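Local coordinates for 1-carboxybiuret hydrolase subunit AtzE (Pseudomonas sp., PDB 6C62), which hydrolyses 1-carboxybiuret to urea-1,3-dicarboxylate and ammonia, a step in the bacterial degradation of atrazine, at residues A[32-37]-A[141-146]; A[117-122]-A[135-140]; A[306-311]-A[341-346]; A[299-304]-A[400-405]; A[270-275]-A[368-373]. One frame throughout, in Å; residues are numbered along the deposited sequence.

The five contacts form two groups in one amidase chain. Interactions 1 and 2 adjoin, their centres about 8 Å apart, and are sewn together by Ala37 O to Asn119 N and by Asn36 O to Thr137 OG1. Interactions 3 and 4 share helix 294-312, with centres about 12 Å apart, while Leu400 of interaction 4 packs against Pro370 and Thr372 of interaction 5. Interactions 2 and 4 come near the probable catalytic residues: the side chain of Asn119 is about 8 Å from that of Lys74, and that of Gln402 about 9 Å from that of Ser174. Interaction 3 lies farther out, at a subunit interface, its centre about 35 Å from that of interaction 1.

Interaction 1 (A[32-37]-A[141-146]); sequences DGLINA and HDTGRI
Just ahead of Leu34 and Ile35, the two residues that meet Thr143, the carboxylate oxygen Asp32 OD1 is gripped twice: by the backbone N of Ala37 at 2.8 Å, and by the side-chain amide of Gln162 from outside the contact. The Ala37 N-H arrives on the syn side of OD1, 19° out of the carboxylate plane. Because Asp32 OD2 also takes the N-H of Phe38, both oxygens are engaged and the group cannot turn easily; it ties down the chain where the helix ends and Asn36 adopts positive phi.

The touching itself is done by methyl groups. Thr143 CG2 points into the notch between two aliphatic chains, 3.8 Å from Leu34 CD2 and 3.9 Å from Ile35 CD1, and meets both at about a right angle. Leu34 reaches it with CG anti to the backbone N (chi1 -175°), whereas Ile35 relies on the bend at chi2 (-50°) to swing CD1 inward.

Thr143 is presented by a type I turn from Asp142 to Arg145, closed by Arg145 N to Asp142 O at 2.8 Å. Asp142 reinforces it with an Asx turn, OD1 accepting from Gly144 N at 3.1 Å, and its OD2 forms a salt bridge with Arg145 NE, also 3.1 Å long.

In the fold, this small apolar patch sets the end of helix 17-35 against the loop that leaves strand 135-139: Ile35 also leans on Ala156 of helix 152-159, and Thr143 O is tied back to Arg138 of the strand.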
# COMPACT_ATOMS: atom_id res chain seq x y z
N ASP A 32 41.60 -7.74 -7.49
CA ASP A 32 40.58 -7.60 -6.47
C ASP A 32 41.12 -7.56 -5.04
O ASP A 32 40.38 -7.12 -4.15
CB ASP A 32 39.44 -8.59 -6.59
CG ASP A 32 38.08 -7.96 -6.20
OD1 ASP A 32 37.74 -6.82 -6.65
OD2 ASP A 32 37.40 -8.56 -5.38
N GLY A 33 42.38 -7.97 -4.80
CA GLY A 33 42.97 -7.71 -3.51
C GLY A 33 42.85 -6.21 -3.16
O GLY A 33 42.50 -5.89 -2.02
N LEU A 34 43.11 -5.31 -4.13
CA LEU A 34 42.99 -3.89 -3.90
C LEU A 34 41.53 -3.31 -4.08
O LEU A 34 41.04 -2.55 -3.25
CB LEU A 34 43.90 -3.16 -4.84
CG LEU A 34 43.99 -1.64 -4.66
CD1 LEU A 34 44.42 -1.23 -3.27
CD2 LEU A 34 44.96 -1.13 -5.71
N ILE A 35 40.84 -3.67 -5.15
CA ILE A 35 39.53 -3.06 -5.47
C ILE A 35 38.48 -3.55 -4.47
O ILE A 35 37.62 -2.78 -4.04
CB ILE A 35 39.12 -3.38 -6.91
CG1 ILE A 35 40.16 -2.83 -7.93
CG2 ILE A 35 37.72 -2.84 -7.22
CD1 ILE A 35 40.52 -1.40 -7.72
N ASN A 36 38.55 -4.83 -4.10
CA ASN A 36 37.63 -5.46 -3.16
C ASN A 36 36.15 -5.34 -3.63
O ASN A 36 35.29 -4.97 -2.87
CB ASN A 36 37.82 -4.89 -1.74
CG ASN A 36 37.11 -5.71 -0.69
OD1 ASN A 36 37.23 -6.91 -0.68
ND2 ASN A 36 36.42 -5.04 0.26
N ALA A 37 35.91 -5.62 -4.89
CA ALA A 37 34.56 -5.66 -5.46
C ALA A 37 33.88 -6.99 -5.21
O ALA A 37 32.67 -6.99 -5.05
CB ALA A 37 34.59 -5.36 -6.94
N HIS A 141 39.48 4.11 -10.58
CA HIS A 141 40.16 5.32 -11.12
C HIS A 141 41.03 6.04 -10.09
O HIS A 141 41.87 6.88 -10.46
CB HIS A 141 39.16 6.31 -11.72
CG HIS A 141 38.32 5.70 -12.81
ND1 HIS A 141 38.86 5.16 -13.95
CD2 HIS A 141 36.99 5.44 -12.86
CE1 HIS A 141 37.89 4.66 -14.71
NE2 HIS A 141 36.74 4.81 -14.06
N ASP A 142 40.79 5.79 -8.80
CA ASP A 142 41.63 6.34 -7.73
C ASP A 142 41.26 5.60 -6.46
O ASP A 142 40.20 5.88 -5.83
CB ASP A 142 41.39 7.84 -7.61
CG ASP A 142 42.16 8.50 -6.45
OD1 ASP A 142 42.69 7.82 -5.55
OD2 ASP A 142 42.21 9.75 -6.42
N THR A 143 42.14 4.68 -6.06
CA THR A 143 41.82 3.77 -5.01
C THR A 143 41.77 4.35 -3.61
O THR A 143 41.38 3.64 -2.70
CB THR A 143 42.67 2.51 -5.05
OG1 THR A 143 44.03 2.85 -4.89
CG2 THR A 143 42.50 1.73 -6.44
N GLY A 144 42.10 5.64 -3.45
CA GLY A 144 41.82 6.31 -2.17
C GLY A 144 40.39 6.90 -2.12
O GLY A 144 39.99 7.48 -1.11
N ARG A 145 39.62 6.72 -3.19
CA ARG A 145 38.26 7.30 -3.28
C ARG A 145 37.19 6.19 -3.29
O ARG A 145 37.44 5.05 -3.65
CB ARG A 145 38.16 8.18 -4.51
CG ARG A 145 39.09 9.41 -4.42
CD ARG A 145 38.95 10.19 -5.65
NE ARG A 145 39.75 11.40 -5.67
CZ ARG A 145 39.44 12.54 -5.04
NH1 ARG A 145 38.38 12.66 -4.24
NH2 ARG A 145 40.23 13.59 -5.19
N ILE A 146 35.99 6.56 -2.87
CA ILE A 146 34.86 5.61 -2.85
C ILE A 146 34.41 5.22 -4.26
O ILE A 146 34.52 5.99 -5.21
CB ILE A 146 33.65 6.15 -2.06
CG1 ILE A 146 33.01 7.33 -2.77
CG2 ILE A 146 34.03 6.50 -0.63
CD1 ILE A 146 31.67 7.74 -2.17

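Interaction 2 (A[117-122]-A[135-140]); sequences GLNMDE and GPTRNP
Asn119 ND2 spends its two hydrogens on two different acceptors of the segment 135-140. One goes to Gly135 O at 2.9 Å, where the nitrogen lies 17° from the carbonyl plane; the other goes to Thr137 OG1 at 3.0 Å, in the amide plane and with an N-H...O angle of 157°. Having accepted this hydrogen, the threonine hydroxyl also bonds to the backbone oxygen of Asn36, so the side chain relays the grip to the residue just after helix 17-35. The placing of the amide follows from the first torsion of Asn119, which sets CG anti to the backbone N (chi1 -162°).

Packing adds little: Asn119 CB lies 3.4 Å from Thr137 OG1, the two side chains passing in opposite directions. The backbone of Asn119 pairs with Ala37, and its side chain rests on Thr39 and Tyr134. A leucine in place of Asn119 would probably leave Gly135 O and Thr137 OG1 without their shared donor and remove the direct polar link between the two segments.

One amide thus links the two segments through two directional bonds, fixing segment 135-140 beside the chain that leaves strand 113-118, close to the likely catalytic Lys74.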
# COMPACT_ATOMS: atom_id res chain seq x y z
N GLY A 117 29.62 -13.01 -6.55
CA GLY A 117 28.83 -12.04 -5.75
C GLY A 117 29.70 -10.84 -5.39
O GLY A 117 30.91 -10.99 -5.13
N LEU A 118 29.09 -9.67 -5.36
CA LEU A 118 29.77 -8.39 -5.20
C LEU A 118 29.42 -7.63 -3.92
O LEU A 118 28.27 -7.64 -3.45
CB LEU A 118 29.46 -7.48 -6.41
CG LEU A 118 29.78 -8.09 -7.75
CD1 LEU A 118 29.26 -7.17 -8.83
CD2 LEU A 118 31.28 -8.31 -7.94
N ASN A 119 30.42 -6.90 -3.43
CA ASN A 119 30.32 -6.14 -2.17
C ASN A 119 29.26 -5.02 -2.28
O ASN A 119 29.00 -4.49 -3.37
CB ASN A 119 31.70 -5.55 -1.82
CG ASN A 119 31.85 -5.11 -0.37
OD1 ASN A 119 31.20 -5.64 0.54
ND2 ASN A 119 32.76 -4.11 -0.15
N MET A 120 28.66 -4.68 -1.13
CA MET A 120 27.62 -3.70 -1.02
C MET A 120 27.58 -3.12 0.38
O MET A 120 28.07 -3.73 1.32
CB MET A 120 26.27 -4.29 -1.42
CG MET A 120 25.86 -5.54 -0.59
SD MET A 120 24.16 -6.09 -0.85
CE MET A 120 23.16 -4.94 0.08
N ASP A 121 26.97 -1.95 0.54
CA ASP A 121 26.68 -1.46 1.89
C ASP A 121 25.72 -2.42 2.54
O ASP A 121 24.80 -2.94 1.87
CB ASP A 121 26.05 -0.08 1.93
CG ASP A 121 27.06 1.03 1.59
OD1 ASP A 121 28.01 1.33 2.39
OD2 ASP A 121 26.92 1.62 0.49
N GLU A 122 25.92 -2.66 3.83
CA GLU A 122 25.09 -3.65 4.55
C GLU A 122 23.61 -3.35 4.42
O GLU A 122 23.17 -2.28 4.71
CB GLU A 122 25.45 -3.71 6.03
CG GLU A 122 24.49 -4.60 6.78
CD GLU A 122 24.75 -4.70 8.26
OE1 GLU A 122 24.13 -3.85 9.00
OE2 GLU A 122 25.47 -5.65 8.70
N GLY A 135 35.11 -4.68 4.38
CA GLY A 135 35.99 -3.67 3.89
C GLY A 135 35.38 -2.82 2.77
O GLY A 135 34.39 -3.25 2.12
N PRO A 136 35.93 -1.61 2.56
CA PRO A 136 35.40 -0.77 1.49
C PRO A 136 35.71 -1.33 0.13
O PRO A 136 36.77 -2.01 -0.05
CB PRO A 136 36.16 0.56 1.66
CG PRO A 136 37.47 0.13 2.22
CD PRO A 136 37.15 -1.01 3.16
N THR A 137 34.85 -1.07 -0.84
CA THR A 137 35.22 -1.22 -2.26
C THR A 137 35.90 0.06 -2.72
O THR A 137 35.43 1.15 -2.40
CB THR A 137 34.00 -1.54 -3.10
OG1 THR A 137 33.51 -2.84 -2.74
CG2 THR A 137 34.34 -1.57 -4.58
N ARG A 138 36.97 -0.05 -3.48
CA ARG A 138 37.76 1.13 -3.86
C ARG A 138 37.55 1.48 -5.31
O ARG A 138 37.44 0.61 -6.19
CB ARG A 138 39.25 0.91 -3.57
CG ARG A 138 39.56 0.67 -2.10
CD ARG A 138 41.08 0.42 -1.85
NE ARG A 138 41.28 0.30 -0.40
CZ ARG A 138 41.48 1.33 0.43
NH1 ARG A 138 41.61 2.60 0.02
NH2 ARG A 138 41.52 1.06 1.75
N ASN A 139 37.51 2.77 -5.61
CA ASN A 139 37.32 3.24 -6.97
C ASN A 139 38.52 2.87 -7.82
O ASN A 139 39.64 3.30 -7.52
CB ASN A 139 37.14 4.75 -6.95
CG ASN A 139 36.52 5.27 -8.20
OD1 ASN A 139 37.03 5.02 -9.29
ND2 ASN A 139 35.40 6.00 -8.06
N PRO A 140 38.33 2.14 -8.92
CA PRO A 140 39.47 1.80 -9.77
C PRO A 140 40.14 2.98 -10.43
O PRO A 140 41.28 2.83 -10.79
CB PRO A 140 38.84 0.88 -10.84
CG PRO A 140 37.68 0.30 -10.17
CD PRO A 140 37.14 1.43 -9.38

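Interaction 3 (A[306-311]-A[341-346]); sequences ASEGGC and AWYLRA
Within segments 306-311 and 341-346, both cut from longer helices, Ser307 and Tyr343 have the closest CA atoms, 7.4 Å apart. Each segment keeps regular helical bonding, as from Cys311 N to Ser307 O at 2.9 Å, and here it is side chains that cross from one segment to the other.

The bridge is a single short hydrogen bond: Tyr343 OH donates to Glu308 OE2 at 2.6 Å. The hydroxyl meets OE2 on its anti side, 24° out of the carboxylate plane, while OE2 lies at the edge of the ring and near its plane; the two flat groups are turned 50° against each other. Tyr343 gets there with CG anti to its own backbone N (chi1 -179°), sending the ring straight across the interhelical space. Along the way Glu308 CG touches ring atom Tyr343 CE1 at 3.8 Å, and Ser307 CB comes within 4.2 Å of Tyr343 CD1; the serine's hydroxyl turns instead to Gly335 O.

Both polar ends have second partners, Ser205 OG at Glu308 OE2 and Gln347 NE2 at the tyrosine hydroxyl. Replacing Glu308 by an alanine would probably leave the hydroxyls of Tyr343 and Ser205 without the carboxylate they share and open a gap beside the ring.

Tyr343 also packs on Leu344 of a second subunit, and Trp342 on chains of another protein: a helix-helix contact pinned by a buried tyrosine-carboxylate bond at an assembly interface.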
# COMPACT_ATOMS: atom_id res chain seq x y z
N ALA A 306 13.42 4.76 5.57
CA ALA A 306 13.92 4.52 6.91
C ALA A 306 12.97 3.62 7.71
O ALA A 306 13.40 2.77 8.42
CB ALA A 306 14.15 5.83 7.64
N SER A 307 11.67 3.89 7.65
CA SER A 307 10.73 3.06 8.39
C SER A 307 10.61 1.63 7.83
O SER A 307 10.60 0.67 8.62
CB SER A 307 9.38 3.75 8.47
OG SER A 307 9.52 4.79 9.42
N GLU A 308 10.44 1.50 6.52
CA GLU A 308 10.27 0.18 5.95
C GLU A 308 11.59 -0.64 6.09
O GLU A 308 11.54 -1.77 6.46
CB GLU A 308 9.87 0.22 4.47
CG GLU A 308 8.45 0.58 4.22
CD GLU A 308 7.94 0.40 2.75
OE1 GLU A 308 8.50 -0.38 1.95
OE2 GLU A 308 6.88 1.05 2.41
N GLY A 309 12.77 -0.03 5.81
CA GLY A 309 14.04 -0.77 5.99
C GLY A 309 14.33 -1.08 7.46
O GLY A 309 14.72 -2.18 7.79
N GLY A 310 14.14 -0.12 8.35
CA GLY A 310 14.34 -0.38 9.77
C GLY A 310 13.43 -1.44 10.31
O GLY A 310 13.89 -2.37 11.03
N CYS A 311 12.12 -1.34 10.03
CA CYS A 311 11.16 -2.30 10.56
C CYS A 311 11.37 -3.69 10.01
O CYS A 311 11.11 -4.66 10.67
CB CYS A 311 9.73 -1.83 10.40
SG CYS A 311 9.50 -0.33 11.44
N ALA A 341 2.45 8.73 11.68
CA ALA A 341 1.90 9.83 10.86
C ALA A 341 2.81 10.25 9.69
O ALA A 341 2.29 10.63 8.59
CB ALA A 341 1.63 11.03 11.73
N TRP A 342 4.13 10.17 9.90
CA TRP A 342 5.07 10.63 8.85
C TRP A 342 4.99 9.65 7.69
O TRP A 342 4.94 10.06 6.51
CB TRP A 342 6.50 10.64 9.33
CG TRP A 342 6.79 11.60 10.42
CD1 TRP A 342 5.95 12.51 10.96
CD2 TRP A 342 8.06 11.77 11.08
NE1 TRP A 342 6.62 13.23 11.95
CE2 TRP A 342 7.90 12.77 12.05
CE3 TRP A 342 9.33 11.17 10.93
CZ2 TRP A 342 8.97 13.21 12.85
CZ3 TRP A 342 10.36 11.57 11.79
CH2 TRP A 342 10.18 12.61 12.70
N TYR A 343 4.96 8.34 8.04
CA TYR A 343 4.87 7.29 6.99
C TYR A 343 3.58 7.45 6.17
O TYR A 343 3.58 7.39 4.93
CB TYR A 343 4.96 5.91 7.63
CG TYR A 343 4.90 4.79 6.63
CD1 TYR A 343 6.05 4.40 5.94
CD2 TYR A 343 3.67 4.19 6.26
CE1 TYR A 343 6.00 3.44 4.93
CE2 TYR A 343 3.63 3.20 5.29
CZ TYR A 343 4.80 2.82 4.64
OH TYR A 343 4.79 1.83 3.68
N LEU A 344 2.45 7.56 6.85
CA LEU A 344 1.15 7.66 6.14
C LEU A 344 1.07 8.93 5.27
O LEU A 344 0.59 8.87 4.13
CB LEU A 344 -0.02 7.63 7.14
CG LEU A 344 -0.14 6.22 7.75
CD1 LEU A 344 -1.04 6.20 8.95
CD2 LEU A 344 -0.53 5.16 6.72
N ARG A 345 1.56 10.03 5.80
CA ARG A 345 1.60 11.24 5.01
C ARG A 345 2.45 11.12 3.76
O ARG A 345 2.04 11.58 2.67
CB ARG A 345 2.05 12.43 5.86
CG ARG A 345 1.83 13.69 5.03
CD ARG A 345 2.05 14.95 5.82
NE ARG A 345 0.76 15.38 6.26
CZ ARG A 345 -0.07 16.25 5.69
NH1 ARG A 345 0.24 17.06 4.70
NH2 ARG A 345 -1.22 16.39 6.28
N ALA A 346 3.61 10.46 3.87
CA ALA A 346 4.44 10.18 2.72
C ALA A 346 3.79 9.30 1.68
O ALA A 346 3.91 9.55 0.46
CB ALA A 346 5.79 9.61 3.18

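Interaction 4 (A[299-304]-A[400-405]); sequences AAAFVI and LTQPVS
Gln402 CB sets out toward Ala301 and Phe302, and CG and both tip atoms meet the helix. With CG anti to the backbone N (chi1 -167°) and the chain extended, the side chain runs straight across. CG comes first, 3.7 Å from Ala301 CB. At the tip the two branches of the amide diverge: NE2 sits over the backbone, 3.6 Å from Phe302 N and equally close to Phe302 CA, with Phe302 CB at 4.0 Å. The other branch, OE1, approaches the edge of the phenyl ring near its plane, 4.1 Å from Phe302 CD2. Ring and amide planes are inclined by 43°, so the two groups do not stack. A weak hydrogen bond from Arg298 NE reaches OE1 from the preceding turn of the helix and may help to orient the amide.

The small CB of Ala301 lets the glutamine lie this close to the helix. Asn172 touches both Ala301 and Gln402, and Phe406 of helix 402-407 also packs on Ala301. Helix 294-312 lies between the short helix 402-407, whose Gln402 side chain is about 9 Å from that of the probable nucleophile Ser174, and helix 340-360, whose Ala346 and Phe349 pack on Ala300.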
# COMPACT_ATOMS: atom_id res chain seq x y z
N ALA A 299 12.10 13.93 0.51
CA ALA A 299 11.73 13.82 1.88
C ALA A 299 10.82 12.58 2.12
O ALA A 299 11.07 11.81 3.04
CB ALA A 299 11.07 15.10 2.36
N ALA A 300 9.82 12.42 1.28
CA ALA A 300 8.91 11.31 1.38
C ALA A 300 9.61 9.97 1.13
O ALA A 300 9.35 9.01 1.88
CB ALA A 300 7.78 11.48 0.40
N ALA A 301 10.50 9.91 0.12
CA ALA A 301 11.28 8.73 -0.12
C ALA A 301 12.12 8.35 1.12
O ALA A 301 12.23 7.19 1.50
CB ALA A 301 12.16 8.88 -1.29
N PHE A 302 12.69 9.37 1.74
CA PHE A 302 13.58 9.21 2.87
C PHE A 302 12.83 8.64 4.04
O PHE A 302 13.30 7.69 4.70
CB PHE A 302 14.23 10.55 3.22
CG PHE A 302 15.40 10.44 4.13
CD1 PHE A 302 15.21 10.26 5.45
CD2 PHE A 302 16.68 10.56 3.67
CE1 PHE A 302 16.27 10.12 6.34
CE2 PHE A 302 17.77 10.50 4.55
CZ PHE A 302 17.55 10.27 5.89
N VAL A 303 11.65 9.18 4.30
CA VAL A 303 10.78 8.73 5.38
C VAL A 303 10.34 7.29 5.21
O VAL A 303 10.45 6.51 6.15
CB VAL A 303 9.57 9.72 5.55
CG1 VAL A 303 8.49 9.13 6.42
CG2 VAL A 303 10.05 11.02 6.20
N ILE A 304 9.86 6.94 4.05
CA ILE A 304 9.40 5.58 3.77
C ILE A 304 10.54 4.57 3.83
O ILE A 304 10.40 3.52 4.33
CB ILE A 304 8.71 5.56 2.39
CG1 ILE A 304 7.34 6.24 2.56
CG2 ILE A 304 8.50 4.16 1.82
CD1 ILE A 304 6.67 6.66 1.25
N LEU A 400 20.29 14.00 -5.74
CA LEU A 400 19.77 14.14 -7.09
C LEU A 400 19.05 12.88 -7.63
O LEU A 400 18.25 12.97 -8.56
CB LEU A 400 20.89 14.49 -8.04
CG LEU A 400 21.65 15.77 -7.63
CD1 LEU A 400 22.90 16.00 -8.48
CD2 LEU A 400 20.71 16.97 -7.70
N THR A 401 19.33 11.74 -7.04
CA THR A 401 18.74 10.47 -7.47
C THR A 401 17.39 10.20 -6.77
O THR A 401 16.45 9.65 -7.38
CB THR A 401 19.69 9.28 -7.21
OG1 THR A 401 20.21 9.33 -5.88
CG2 THR A 401 20.82 9.33 -8.14
N GLN A 402 17.33 10.55 -5.50
CA GLN A 402 16.24 10.15 -4.62
C GLN A 402 14.83 10.63 -5.05
O GLN A 402 13.90 9.86 -4.98
CB GLN A 402 16.57 10.53 -3.16
CG GLN A 402 15.65 9.88 -2.14
CD GLN A 402 16.24 9.74 -0.75
OE1 GLN A 402 17.18 10.44 -0.41
NE2 GLN A 402 15.78 8.76 0.03
N PRO A 403 14.70 11.85 -5.56
CA PRO A 403 13.33 12.28 -6.03
C PRO A 403 12.83 11.47 -7.23
O PRO A 403 11.62 11.28 -7.38
CB PRO A 403 13.56 13.74 -6.47
CG PRO A 403 14.85 14.19 -5.78
CD PRO A 403 15.68 12.95 -5.67
N VAL A 404 13.72 10.97 -8.05
CA VAL A 404 13.34 10.34 -9.33
C VAL A 404 12.90 8.88 -9.18
O VAL A 404 11.87 8.46 -9.74
CB VAL A 404 14.53 10.44 -10.33
CG1 VAL A 404 14.15 9.79 -11.65
CG2 VAL A 404 14.96 11.91 -10.51
N SER A 405 13.64 8.10 -8.41
CA SER A 405 13.24 6.74 -8.08
C SER A 405 11.92 6.67 -7.27
O SER A 405 11.23 5.68 -7.33
CB SER A 405 14.39 6.00 -7.38
OG SER A 405 15.02 6.86 -6.50

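Interaction 5 (A[270-275]-A[368-373]); sequences PAARAA and IAPATP
A helix start packed against the exit of a strand of the large mixed sheet is the setting here: Ala272, in the first turn of helix 270-283, faces Pro370 at the end of strand 366-370 and the chain that follows it. One methyl group carries the contact. Ala272 CB points into the bend of segment 368-373 and meets Pro373 O at 3.5 Å, Thr372 O at 3.6 Å and Pro370 CB at 3.8 Å, two carbonyl oxygens and one apolar carbon. The backbones come close, with 5.6 Å between the CA atoms of Ala272 and Pro370, a spacing that the small alanine permits.

This helix lies in the beta-alpha-beta crossover between the parallel neighbours 257-260 and 288-289 of that sheet, and strand 366-370 lies beside 257-260 in the same sheet. Ile368 and Pro370 also rest on Val276, one turn further along the helix, and Ile426 of strand 426-432 touches Ala272.

A water molecule spans the polar side of the contact, accepting from Ala272 N at 2.9 Å and donating to Pro373 O at 2.7 Å. It thereby serves an N-H of the first helical turn, and the backbone of Pro373 is further bonded to that of Gly269. The Thr372 hydroxyl is bonded to Ser180 OG, and its side chain lies about 10 Å from that of the probable nucleophile Ser174.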
# COMPACT_ATOMS: atom_id res chain seq x y z
N PRO A 270 30.02 22.36 -9.46
CA PRO A 270 30.43 22.86 -10.80
C PRO A 270 30.72 21.75 -11.83
O PRO A 270 30.33 21.88 -12.99
CB PRO A 270 31.74 23.61 -10.49
CG PRO A 270 31.60 24.03 -9.06
CD PRO A 270 30.88 22.88 -8.37
N ALA A 271 31.39 20.68 -11.41
CA ALA A 271 31.58 19.55 -12.36
C ALA A 271 30.27 18.86 -12.81
O ALA A 271 30.12 18.50 -13.99
CB ALA A 271 32.52 18.51 -11.80
N ALA A 272 29.35 18.68 -11.86
CA ALA A 272 28.01 18.10 -12.17
C ALA A 272 27.24 18.98 -13.18
O ALA A 272 26.72 18.50 -14.19
CB ALA A 272 27.21 17.91 -10.88
N ARG A 273 27.27 20.29 -12.94
CA ARG A 273 26.65 21.26 -13.88
C ARG A 273 27.28 21.23 -15.28
O ARG A 273 26.57 21.31 -16.27
CB ARG A 273 26.69 22.68 -13.32
CG ARG A 273 25.86 22.89 -12.09
CD ARG A 273 26.23 24.24 -11.45
NE ARG A 273 25.38 24.45 -10.31
CZ ARG A 273 25.07 25.63 -9.75
NH1 ARG A 273 25.66 26.76 -10.15
NH2 ARG A 273 24.19 25.69 -8.76
N ALA A 274 28.59 21.08 -15.35
CA ALA A 274 29.29 21.03 -16.66
C ALA A 274 28.96 19.76 -17.41
O ALA A 274 28.84 19.75 -18.62
CB ALA A 274 30.79 21.15 -16.48
N ALA A 275 28.84 18.64 -16.68
CA ALA A 275 28.43 17.42 -17.31
C ALA A 275 27.01 17.56 -17.91
O ALA A 275 26.75 17.14 -19.03
CB ALA A 275 28.50 16.27 -16.31
N ILE A 368 17.02 15.74 -18.24
CA ILE A 368 18.41 15.53 -17.89
C ILE A 368 18.76 16.15 -16.54
O ILE A 368 18.45 17.32 -16.26
CB ILE A 368 19.33 16.20 -18.92
CG1 ILE A 368 19.00 15.72 -20.31
CG2 ILE A 368 20.79 15.87 -18.60
CD1 ILE A 368 19.74 16.56 -21.34
N ALA A 369 19.46 15.40 -15.73
CA ALA A 369 19.99 15.87 -14.47
C ALA A 369 21.33 15.24 -14.17
O ALA A 369 21.68 14.24 -14.77
CB ALA A 369 19.00 15.52 -13.36
N PRO A 370 22.08 15.79 -13.21
CA PRO A 370 23.28 15.08 -12.82
C PRO A 370 22.93 13.90 -11.95
O PRO A 370 21.86 13.88 -11.33
CB PRO A 370 24.10 16.13 -12.04
CG PRO A 370 23.26 17.40 -11.99
CD PRO A 370 21.86 17.01 -12.41
N ALA A 371 23.78 12.90 -11.95
CA ALA A 371 23.60 11.72 -11.11
C ALA A 371 24.04 11.89 -9.67
O ALA A 371 23.44 11.30 -8.74
CB ALA A 371 24.33 10.53 -11.72
N THR A 372 25.12 12.63 -9.44
CA THR A 372 25.62 12.87 -8.10
C THR A 372 26.05 14.34 -8.03
O THR A 372 26.33 14.93 -9.08
CB THR A 372 26.84 11.96 -7.77
OG1 THR A 372 27.81 12.04 -8.84
CG2 THR A 372 26.42 10.56 -7.58
N PRO A 373 26.04 14.95 -6.82
CA PRO A 373 26.38 16.38 -6.70
C PRO A 373 27.85 16.68 -6.98
O PRO A 373 28.15 17.75 -7.47
CB PRO A 373 26.03 16.73 -5.26
CG PRO A 373 25.39 15.54 -4.68
CD PRO A 373 25.64 14.36 -5.55
O HOH W 1 30.10 18.69 -9.10